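Local structure of AbiEi antitoxin C-terminal domain-containing protein (Mycobacterium tuberculosis, 1ZEL) at residues Asp85-Leu90 and Gly122-Trp127; Gln66-Gly71 and Asp136-Tyr141; Tyr115-Pro120 and Trp200-Pro205. The protein is of unknown function but probably binds DNA, combining a winged helix-turn-helix fold with a domain related to the C-terminal part of AbiEi antitoxins. All blocks are in the same frame, centred on the assembly; numbering follows the deposited sequence. Where two conformers were deposited one is given.

Interaction 1 (Asp85-Leu90 and Gly122-Trp127); sequences DPYLPL and GRIPIW. With FMT (formic acid), chain F.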
loop_
_atom_site.group_PDB
_atom_site.type_symbol
_atom_site.label_atom_id
_atom_site.label_comp_id
_atom_site.label_asym_id
_atom_site.label_seq_id
_atom_site.Cartn_x
_atom_site.Cartn_y
_atom_site.Cartn_z
ATOM N N ASP A 85 8.180 8.634 7.708
ATOM C CA ASP A 85 6.850 8.413 7.177
ATOM C C ASP A 85 7.167 7.792 5.849
ATOM O O ASP A 85 7.806 8.443 5.022
ATOM C CB ASP A 85 6.092 9.735 7.007
ATOM C CG ASP A 85 4.747 9.563 6.330
ATOM O OD1 ASP A 85 4.323 8.411 6.056
ATOM O OD2 ASP A 85 4.094 10.584 6.058
ATOM N N PRO A 86 6.811 6.509 5.668
ATOM C CA PRO A 86 7.141 5.829 4.422
ATOM C C PRO A 86 6.178 6.117 3.289
ATOM O O PRO A 86 6.440 5.707 2.177
ATOM C CB PRO A 86 7.061 4.357 4.792
ATOM C CG PRO A 86 6.045 4.307 5.887
ATOM C CD PRO A 86 6.195 5.597 6.652
ATOM N N TYR A 87 5.081 6.825 3.571
ATOM C CA TYR A 87 4.057 7.041 2.576
ATOM C C TYR A 87 4.033 8.454 2.034
ATOM O O TYR A 87 3.093 8.830 1.350
ATOM C CB TYR A 87 2.679 6.659 3.129
ATOM C CG TYR A 87 2.575 5.195 3.589
ATOM C CD1 TYR A 87 3.056 4.150 2.796
ATOM C CD2 TYR A 87 1.983 4.876 4.794
ATOM C CE1 TYR A 87 2.977 2.821 3.213
ATOM C CE2 TYR A 87 1.882 3.548 5.217
ATOM C CZ TYR A 87 2.382 2.528 4.417
ATOM O OH TYR A 87 2.258 1.220 4.841
ATOM N N LEU A 88 5.078 9.233 2.300
ATOM C CA LEU A 88 5.077 10.616 1.840
ATOM C C LEU A 88 4.925 10.763 0.319
ATOM O O LEU A 88 4.255 11.689 -0.133
ATOM C CB LEU A 88 6.297 11.402 2.373
ATOM C CG LEU A 88 6.100 12.195 3.655
ATOM C CD1 LEU A 88 7.416 12.827 4.136
ATOM C CD2 LEU A 88 4.988 13.263 3.519
ATOM N N PRO A 89 5.539 9.857 -0.486
ATOM C CA PRO A 89 5.222 9.906 -1.926
ATOM C C PRO A 89 3.716 9.863 -2.257
ATOM O O PRO A 89 3.258 10.577 -3.154
ATOM C CB PRO A 89 5.924 8.662 -2.485
ATOM C CG PRO A 89 7.080 8.407 -1.504
ATOM C CD PRO A 89 6.574 8.838 -0.168
ATOM N N LEU A 90 2.957 9.027 -1.553
ATOM C CA LEU A 90 1.520 8.928 -1.798
ATOM C C LEU A 90 0.751 10.121 -1.247
ATOM O O LEU A 90 -0.194 10.613 -1.872
ATOM C CB LEU A 90 0.968 7.622 -1.227
ATOM C CG LEU A 90 1.459 6.378 -1.968
ATOM C CD1 LEU A 90 1.010 5.137 -1.234
ATOM C CD2 LEU A 90 0.951 6.364 -3.418
ATOM N N GLY A 122 10.937 -1.093 0.498
ATOM C CA GLY A 122 10.952 -1.084 -0.956
ATOM C C GLY A 122 9.868 -0.183 -1.487
ATOM O O GLY A 122 9.302 0.633 -0.751
ATOM N N ARG A 123 9.561 -0.333 -2.765
ATOM C CA ARG A 123 8.507 0.471 -3.351
ATOM C C ARG A 123 7.176 0.147 -2.680
ATOM O O ARG A 123 6.950 -0.980 -2.231
ATOM C CB ARG A 123 8.457 0.275 -4.856
ATOM C CG ARG A 123 9.763 0.697 -5.512
ATOM C CD ARG A 123 9.613 0.706 -7.006
ATOM N NE ARG A 123 9.094 -0.566 -7.489
ATOM C CZ ARG A 123 8.499 -0.727 -8.665
ATOM N NH1 ARG A 123 8.342 0.312 -9.480
ATOM N NH2 ARG A 123 8.055 -1.927 -9.025
ATOM N N ILE A 124 6.334 1.165 -2.564
ATOM C CA ILE A 124 5.030 1.016 -1.892
ATOM C C ILE A 124 4.044 0.360 -2.833
ATOM O O ILE A 124 3.719 0.921 -3.886
ATOM C CB ILE A 124 4.458 2.381 -1.424
ATOM C CG1 ILE A 124 5.483 3.118 -0.540
ATOM C CG2 ILE A 124 3.088 2.151 -0.699
ATOM C CD1 ILE A 124 5.599 4.645 -0.823
ATOM N N PRO A 125 3.545 -0.829 -2.467
ATOM C CA PRO A 125 2.539 -1.498 -3.282
ATOM C C PRO A 125 1.162 -0.846 -3.149
ATOM O O PRO A 125 0.625 -0.698 -2.033
ATOM C CB PRO A 125 2.529 -2.922 -2.718
ATOM C CG PRO A 125 2.880 -2.721 -1.275
ATOM C CD PRO A 125 3.886 -1.607 -1.258
ATOM N N ILE A 126 0.606 -0.436 -4.283
ATOM C CA ILE A 126 -0.750 0.110 -4.319
ATOM C C ILE A 126 -1.598 -0.565 -5.370
ATOM O O ILE A 126 -1.084 -1.188 -6.290
ATOM C CB ILE A 126 -0.769 1.655 -4.594
ATOM C CG1 ILE A 126 -0.150 1.975 -5.966
ATOM C CG2 ILE A 126 -0.054 2.429 -3.483
ATOM C CD1 ILE A 126 -0.338 3.444 -6.366
ATOM N N TRP A 127 -2.906 -0.421 -5.235
ATOM C CA TRP A 127 -3.842 -0.810 -6.274
ATOM C C TRP A 127 -4.364 0.483 -6.857
ATOM O O TRP A 127 -4.600 1.440 -6.109
ATOM C CB TRP A 127 -5.010 -1.635 -5.674
ATOM C CG TRP A 127 -6.148 -1.799 -6.697
ATOM C CD1 TRP A 127 -6.190 -2.674 -7.748
ATOM C CD2 TRP A 127 -7.325 -0.984 -6.806
ATOM N NE1 TRP A 127 -7.353 -2.475 -8.489
ATOM C CE2 TRP A 127 -8.056 -1.440 -7.930
ATOM C CE3 TRP A 127 -7.837 0.083 -6.057
ATOM C CZ2 TRP A 127 -9.276 -0.870 -8.310
ATOM C CZ3 TRP A 127 -9.038 0.650 -6.438
ATOM C CH2 TRP A 127 -9.750 0.174 -7.553
HETATM C C FMT F . 5.141 0.073 4.596
HETATM O O1 FMT F . 5.282 0.470 5.760
HETATM O O2 FMT F . 4.070 -0.349 4.134
#

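Interaction 2 (Gln66-Gly71 and Asp136-Tyr141); sequences QLPVKG and DGLASY. With FMT (formic acid), chain M.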
loop_
_atom_site.group_PDB
_atom_site.type_symbol
_atom_site.label_atom_id
_atom_site.label_comp_id
_atom_site.label_asym_id
_atom_site.label_seq_id
_atom_site.Cartn_x
_atom_site.Cartn_y
_atom_site.Cartn_z
ATOM N N GLN A 66 12.258 18.019 -1.787
ATOM C CA GLN A 66 11.363 17.787 -2.913
ATOM C C GLN A 66 10.730 16.401 -2.829
ATOM O O GLN A 66 11.424 15.393 -2.598
ATOM C CB GLN A 66 12.086 17.978 -4.250
ATOM C CG GLN A 66 11.137 18.117 -5.415
ATOM C CD GLN A 66 11.849 18.511 -6.690
ATOM O OE1 GLN A 66 12.771 19.326 -6.675
ATOM N NE2 GLN A 66 11.412 17.944 -7.809
ATOM N N LEU A 67 9.409 16.353 -3.019
ATOM C CA LEU A 67 8.710 15.076 -3.099
ATOM C C LEU A 67 8.451 14.665 -4.557
ATOM O O LEU A 67 8.590 15.489 -5.458
ATOM C CB LEU A 67 7.411 15.127 -2.280
ATOM C CG LEU A 67 7.596 15.187 -0.760
ATOM C CD1 LEU A 67 6.209 15.432 -0.093
ATOM C CD2 LEU A 67 8.327 13.921 -0.162
ATOM N N PRO A 68 8.133 13.369 -4.791
ATOM C CA PRO A 68 8.028 12.814 -6.159
ATOM C C PRO A 68 6.990 13.459 -7.048
ATOM O O PRO A 68 7.159 13.473 -8.267
ATOM C CB PRO A 68 7.658 11.340 -5.911
ATOM C CG PRO A 68 8.223 11.046 -4.541
ATOM C CD PRO A 68 7.987 12.313 -3.764
ATOM N N VAL A 69 5.927 14.004 -6.463
ATOM C CA VAL A 69 4.910 14.640 -7.283
ATOM C C VAL A 69 5.245 16.122 -7.516
ATOM O O VAL A 69 5.665 16.825 -6.608
ATOM C CB VAL A 69 3.471 14.375 -6.744
ATOM C CG1 VAL A 69 2.457 15.074 -7.601
ATOM C CG2 VAL A 69 3.186 12.855 -6.803
ATOM N N LYS A 70 5.099 16.581 -8.748
ATOM C CA LYS A 70 5.465 17.958 -9.076
ATOM C C LYS A 70 4.708 18.959 -8.211
ATOM O O LYS A 70 3.484 18.879 -8.067
ATOM C CB LYS A 70 5.207 18.250 -10.556
ATOM N N GLY A 71 5.437 19.909 -7.644
ATOM C CA GLY A 71 4.807 21.003 -6.919
ATOM C C GLY A 71 4.542 20.679 -5.462
ATOM O O GLY A 71 3.699 21.318 -4.834
ATOM N N ASP A 136 4.211 10.231 -13.340
ATOM C CA ASP A 136 5.516 9.672 -13.747
ATOM C C ASP A 136 6.583 9.736 -12.653
ATOM O O ASP A 136 7.383 8.800 -12.497
ATOM C CB ASP A 136 6.031 10.353 -15.019
ATOM C CG ASP A 136 5.269 9.920 -16.268
ATOM O OD1 ASP A 136 5.481 10.537 -17.335
ATOM O OD2 ASP A 136 4.469 8.960 -16.193
ATOM N N GLY A 137 6.586 10.832 -11.897
ATOM C CA GLY A 137 7.512 10.986 -10.776
ATOM C C GLY A 137 7.417 9.880 -9.738
ATOM O O GLY A 137 8.357 9.667 -8.976
ATOM N N LEU A 138 6.298 9.153 -9.724
ATOM C CA LEU A 138 6.039 8.175 -8.655
ATOM C C LEU A 138 6.503 6.752 -8.956
ATOM O O LEU A 138 6.575 5.921 -8.043
ATOM C CB LEU A 138 4.548 8.162 -8.289
ATOM C CG LEU A 138 4.023 9.089 -7.194
ATOM C CD1 LEU A 138 2.578 8.735 -6.936
ATOM C CD2 LEU A 138 4.783 8.918 -5.891
ATOM N N ALA A 139 6.824 6.469 -10.219
ATOM C CA ALA A 139 7.167 5.091 -10.632
ATOM C C ALA A 139 8.290 4.444 -9.799
ATOM O O ALA A 139 8.234 3.254 -9.499
ATOM C CB ALA A 139 7.512 5.055 -12.121
ATOM N N SER A 140 9.296 5.236 -9.419
ATOM C CA SER A 140 10.426 4.764 -8.609
ATOM C C SER A 140 10.064 4.466 -7.165
ATOM O O SER A 140 10.888 3.928 -6.424
ATOM C CB SER A 140 11.544 5.808 -8.576
ATOM O OG SER A 140 12.172 5.961 -9.839
ATOM N N TYR A 141 8.863 4.854 -6.758
ATOM C CA TYR A 141 8.457 4.858 -5.343
ATOM C C TYR A 141 7.315 3.898 -5.034
ATOM O O TYR A 141 7.104 3.539 -3.877
ATOM C CB TYR A 141 8.081 6.301 -4.907
ATOM C CG TYR A 141 9.252 7.267 -5.053
ATOM C CD1 TYR A 141 9.443 8.003 -6.222
ATOM C CD2 TYR A 141 10.179 7.402 -4.036
ATOM C CE1 TYR A 141 10.535 8.852 -6.364
ATOM C CE2 TYR A 141 11.261 8.245 -4.161
ATOM C CZ TYR A 141 11.435 8.968 -5.318
ATOM O OH TYR A 141 12.529 9.791 -5.400
HETATM C C FMT M . 4.375 13.883 -11.689
HETATM O O1 FMT M . 4.287 14.698 -10.770
HETATM O O2 FMT M . 5.131 12.906 -11.697
#

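Interaction 3 (Tyr115-Pro120 and Trp200-Pro205); sequences YLDRQP and WADLVP. With FMT (formic acid), chain F.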
loop_
_atom_site.group_PDB
_atom_site.type_symbol
_atom_site.label_atom_id
_atom_site.label_comp_id
_atom_site.label_asym_id
_atom_site.label_seq_id
_atom_site.Cartn_x
_atom_site.Cartn_y
_atom_site.Cartn_z
ATOM N N TYR A 115 -0.593 -9.261 9.215
ATOM C CA TYR A 115 -0.247 -10.596 8.719
ATOM C C TYR A 115 1.238 -10.790 8.415
ATOM O O TYR A 115 1.618 -11.834 7.877
ATOM C CB TYR A 115 -1.117 -10.967 7.501
ATOM C CG TYR A 115 -2.596 -10.728 7.723
ATOM C CD1 TYR A 115 -3.366 -10.016 6.799
ATOM C CD2 TYR A 115 -3.208 -11.157 8.874
ATOM C CE1 TYR A 115 -4.710 -9.783 7.029
ATOM C CE2 TYR A 115 -4.565 -10.918 9.110
ATOM C CZ TYR A 115 -5.297 -10.236 8.190
ATOM O OH TYR A 115 -6.623 -9.982 8.418
ATOM N N LEU A 116 2.087 -9.827 8.771
ATOM C CA LEU A 116 3.502 -9.938 8.441
ATOM C C LEU A 116 4.379 -9.789 9.658
ATOM O O LEU A 116 4.170 -8.898 10.488
ATOM C CB LEU A 116 3.931 -8.910 7.367
ATOM C CG LEU A 116 3.334 -8.948 5.959
ATOM C CD1 LEU A 116 3.894 -7.843 5.106
ATOM C CD2 LEU A 116 3.593 -10.282 5.270
ATOM N N ASP A 117 5.378 -10.657 9.746
ATOM C CA ASP A 117 6.388 -10.605 10.801
ATOM C C ASP A 117 7.207 -9.315 10.789
ATOM O O ASP A 117 7.528 -8.768 11.841
ATOM C CB ASP A 117 7.313 -11.810 10.650
ATOM C CG ASP A 117 6.592 -13.128 10.912
ATOM O OD1 ASP A 117 5.765 -13.150 11.859
ATOM O OD2 ASP A 117 6.849 -14.122 10.183
ATOM N N ARG A 118 7.533 -8.830 9.595
ATOM C CA ARG A 118 8.488 -7.736 9.436
ATOM C C ARG A 118 7.874 -6.630 8.624
ATOM O O ARG A 118 7.175 -6.893 7.646
ATOM C CB ARG A 118 9.757 -8.208 8.702
ATOM C CG ARG A 118 10.515 -9.401 9.311
ATOM C CD ARG A 118 10.704 -9.267 10.814
ATOM N NE ARG A 118 11.567 -8.150 11.190
ATOM C CZ ARG A 118 11.390 -7.416 12.282
ATOM N NH1 ARG A 118 10.375 -7.677 13.086
ATOM N NH2 ARG A 118 12.224 -6.424 12.572
ATOM N N GLN A 119 8.151 -5.389 9.010
ATOM C CA GLN A 119 7.745 -4.267 8.196
ATOM C C GLN A 119 8.370 -4.406 6.824
ATOM O O GLN A 119 9.582 -4.596 6.711
ATOM C CB GLN A 119 8.144 -2.927 8.801
ATOM C CG GLN A 119 7.658 -1.750 7.954
ATOM C CD GLN A 119 8.033 -0.405 8.531
ATOM O OE1 GLN A 119 8.601 -0.321 9.613
ATOM N NE2 GLN A 119 7.693 0.668 7.807
ATOM N N PRO A 120 7.545 -4.310 5.779
ATOM C CA PRO A 120 8.116 -4.403 4.456
ATOM C C PRO A 120 8.816 -3.095 4.066
ATOM O O PRO A 120 8.483 -2.006 4.551
ATOM C CB PRO A 120 6.887 -4.658 3.578
ATOM C CG PRO A 120 5.791 -3.960 4.264
ATOM C CD PRO A 120 6.084 -4.119 5.736
ATOM N N TRP A 200 6.187 -13.371 0.581
ATOM C CA TRP A 200 5.422 -14.604 0.813
ATOM C C TRP A 200 5.863 -15.372 2.055
ATOM O O TRP A 200 5.024 -15.829 2.828
ATOM C CB TRP A 200 5.466 -15.515 -0.420
ATOM C CG TRP A 200 4.474 -15.103 -1.455
ATOM C CD1 TRP A 200 4.710 -14.324 -2.539
ATOM C CD2 TRP A 200 3.078 -15.401 -1.461
ATOM N NE1 TRP A 200 3.553 -14.142 -3.251
ATOM C CE2 TRP A 200 2.533 -14.801 -2.613
ATOM C CE3 TRP A 200 2.245 -16.147 -0.630
ATOM C CZ2 TRP A 200 1.172 -14.900 -2.947
ATOM C CZ3 TRP A 200 0.895 -16.248 -0.957
ATOM C CH2 TRP A 200 0.378 -15.636 -2.117
ATOM N N ALA A 201 7.165 -15.504 2.259
ATOM C CA ALA A 201 7.670 -16.254 3.427
ATOM C C ALA A 201 7.250 -15.583 4.726
ATOM O O ALA A 201 7.040 -16.247 5.730
ATOM C CB ALA A 201 9.200 -16.436 3.370
ATOM N N ASP A 202 7.117 -14.262 4.694
ATOM C CA ASP A 202 6.679 -13.472 5.840
ATOM C C ASP A 202 5.163 -13.633 6.070
ATOM O O ASP A 202 4.670 -13.509 7.194
ATOM C CB ASP A 202 7.014 -12.006 5.557
ATOM C CG ASP A 202 7.505 -11.260 6.775
ATOM O OD1 ASP A 202 6.908 -10.224 7.082
ATOM O OD2 ASP A 202 8.500 -11.679 7.403
ATOM N N LEU A 203 4.427 -13.887 4.995
ATOM C CA LEU A 203 2.969 -13.988 5.090
ATOM C C LEU A 203 2.514 -15.400 5.470
ATOM O O LEU A 203 1.629 -15.561 6.304
ATOM C CB LEU A 203 2.312 -13.586 3.766
ATOM C CG LEU A 203 0.793 -13.818 3.655
ATOM C CD1 LEU A 203 0.025 -12.842 4.563
ATOM C CD2 LEU A 203 0.356 -13.671 2.232
ATOM N N VAL A 204 3.118 -16.412 4.849
ATOM C CA VAL A 204 2.542 -17.765 4.879
ATOM C C VAL A 204 2.346 -18.363 6.274
ATOM O O VAL A 204 1.432 -19.162 6.438
ATOM C CB VAL A 204 3.213 -18.784 3.909
ATOM C CG1 VAL A 204 2.899 -18.415 2.463
ATOM C CG2 VAL A 204 4.737 -18.887 4.128
ATOM N N PRO A 205 3.183 -17.998 7.272
ATOM C CA PRO A 205 2.901 -18.504 8.628
ATOM C C PRO A 205 1.614 -17.957 9.232
ATOM O O PRO A 205 1.111 -18.517 10.209
ATOM C CB PRO A 205 4.095 -17.988 9.442
ATOM C CG PRO A 205 5.177 -17.814 8.420
ATOM C CD PRO A 205 4.424 -17.198 7.274
HETATM C C FMT F . 5.141 0.073 4.596
HETATM O O1 FMT F . 5.282 0.470 5.760
HETATM O O2 FMT F . 4.070 -0.349 4.134
HETATM O O HOH W 1 7.547 -8.410 5.247
#

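Interaction 1 (Asp85-Leu90 and Gly122-Trp127)
I124 pushes its terminal methyl CD1 closest to a backbone carbonyl, within 3.3 Å of P86 O. The second torsion behind this methyl is unusual, its chi2 of 138° lying well away from a staggered position. CG1 carries CD1 toward the start of helix 88-96, where the methyl also reaches P89 CG at 4.1 Å. The other branch, CG2, extends anti to the backbone N and meets L90 CD1 at 3.7 Å and, obliquely, Y87 CE1. L90 CD1 does double duty: it lies equally close to I126 CG2, the leucine side chain passing both isoleucines in the opposite sense. The arrangement illustrates how the start of a helix is seated on a sheet by alternate residues of one strand. I124 and I126 belong to strand 124-127, the middle strand between 103-104 and 142-145, and L104, F102 and V142 also touch L90. Y87 is the N-cap residue of helix 88-96, and D85 shapes the approach to it through an Asx turn: Y87 N donates to D85 OD1 over 3.0 Å, meeting the oxygen from above the carboxylate plane. The carboxylate also forms a salt bridge with R91. P86 CG lies over one face of the Y87 ring, whose OH is hydrogen-bonded to H112; the very short approach of a formic acid to the same oxygen is doubtful in detail.

Interaction 2 (Gln66-Gly71 and Asp136-Tyr141)
P68 points CG at the centre of one face of the Y141 ring, a CH-pi contact with P68 CG 3.7 Å from the centroid of the Y141 ring and just 12° off the ring normal. The proline sits in the turn between strands 64-66 and 72-75, probably the wing of the N-terminal winged-helix domain, while Y141 closes the loop leading into strand 142-145. A chi1 of -60° swings the Y141 ring toward the proline, and chi2 of 92° turns its face to P68 CG. L138 lies deeper and meets two neighbours at once: L138 CD2 touches P68 CB at 3.8 Å, and L138 CG is crossed obliquely by V69 CG2 at 3.9 Å. Helix 88-96 backs this inner layer, W93 lying against L138, and S92 and R96 against V69. G137 brings bare backbone to the turn, and its CA makes a CA-H...O contact of 3.6 Å with P68 O. A formic acid, probably from the crystallisation liquor, bridges the two backbones at the surface. Its O2 is placed implausibly close to G137 N, so that bond is doubtful in length, but K70 N donates to its O1 almost straight, at 2.9 Å.

Interaction 3 (Tyr115-Pro120 and Trp200-Pro205)
D202 reaches out of its helix to a turn of backbone: R118 N donates to D202 OD1 over 2.9 Å at an angle of 160°, using the syn lone pair of that oxygen. D202 was deposited in two conformers; the bonds and contacts of its carboxylate hold for the one described and are less certain for that reason. A water donates to the same OD1 at 2.7 Å and also to R118 O, so the carboxylate oxygen takes two polar partners while L116 CB also lies 3.3 Å from it. The second oxygen, OD2, lies alongside D117 CB and R118 CG. D117 brings a like charge near, its OD2 4.1 Å from D202 OD2 with the carboxylate planes 86° apart; a hydrogen bond between D117 OD1 and H206 gives D117 a partner of its own, which may soften the repulsion if the histidine is protonated.

Beside this polar patch lies an apolar one. L116 CD2 packs on L203 CB at 3.8 Å, and L203, its CG swung anti to the backbone N (chi1 172°), sends CD1 to Y115 CB at 3.7 Å. Farther out, L203 packs on I190 of helix 183-192 and F197, while A110 of helix 106-113 touches L116. The Y115 ring leads away from the contact; Y115 touches P183, L186 and R167, and its OH is hydrogen-bonded to D213 OD2. The loop after helix 106-113 is thereby joined to the second shell of a sodium site formed by R167, D209 and D213.

In the fold
The three contacts string along an elongated chain, with interaction 1 near its centre and interactions 2 and 3 on opposite sides. The centres of interactions 1 and 2 are about 11 Å apart; they touch directly where I124 N meets Y141 O and R123 NH1 meets A139 O, and both involve helix 88-96. Interaction 3 lies about 17 Å from interaction 1 and 28 Å from interaction 2. Along the chain, interaction 1 is nested within the loop closed by interaction 2, whereas interaction 3 crosses both, since 115-120 lies between the segments of each of the others and 200-205 follows them all. Together they link the probable wing to the three-stranded sheet, and the loop leading into its middle strand to the helical region beyond.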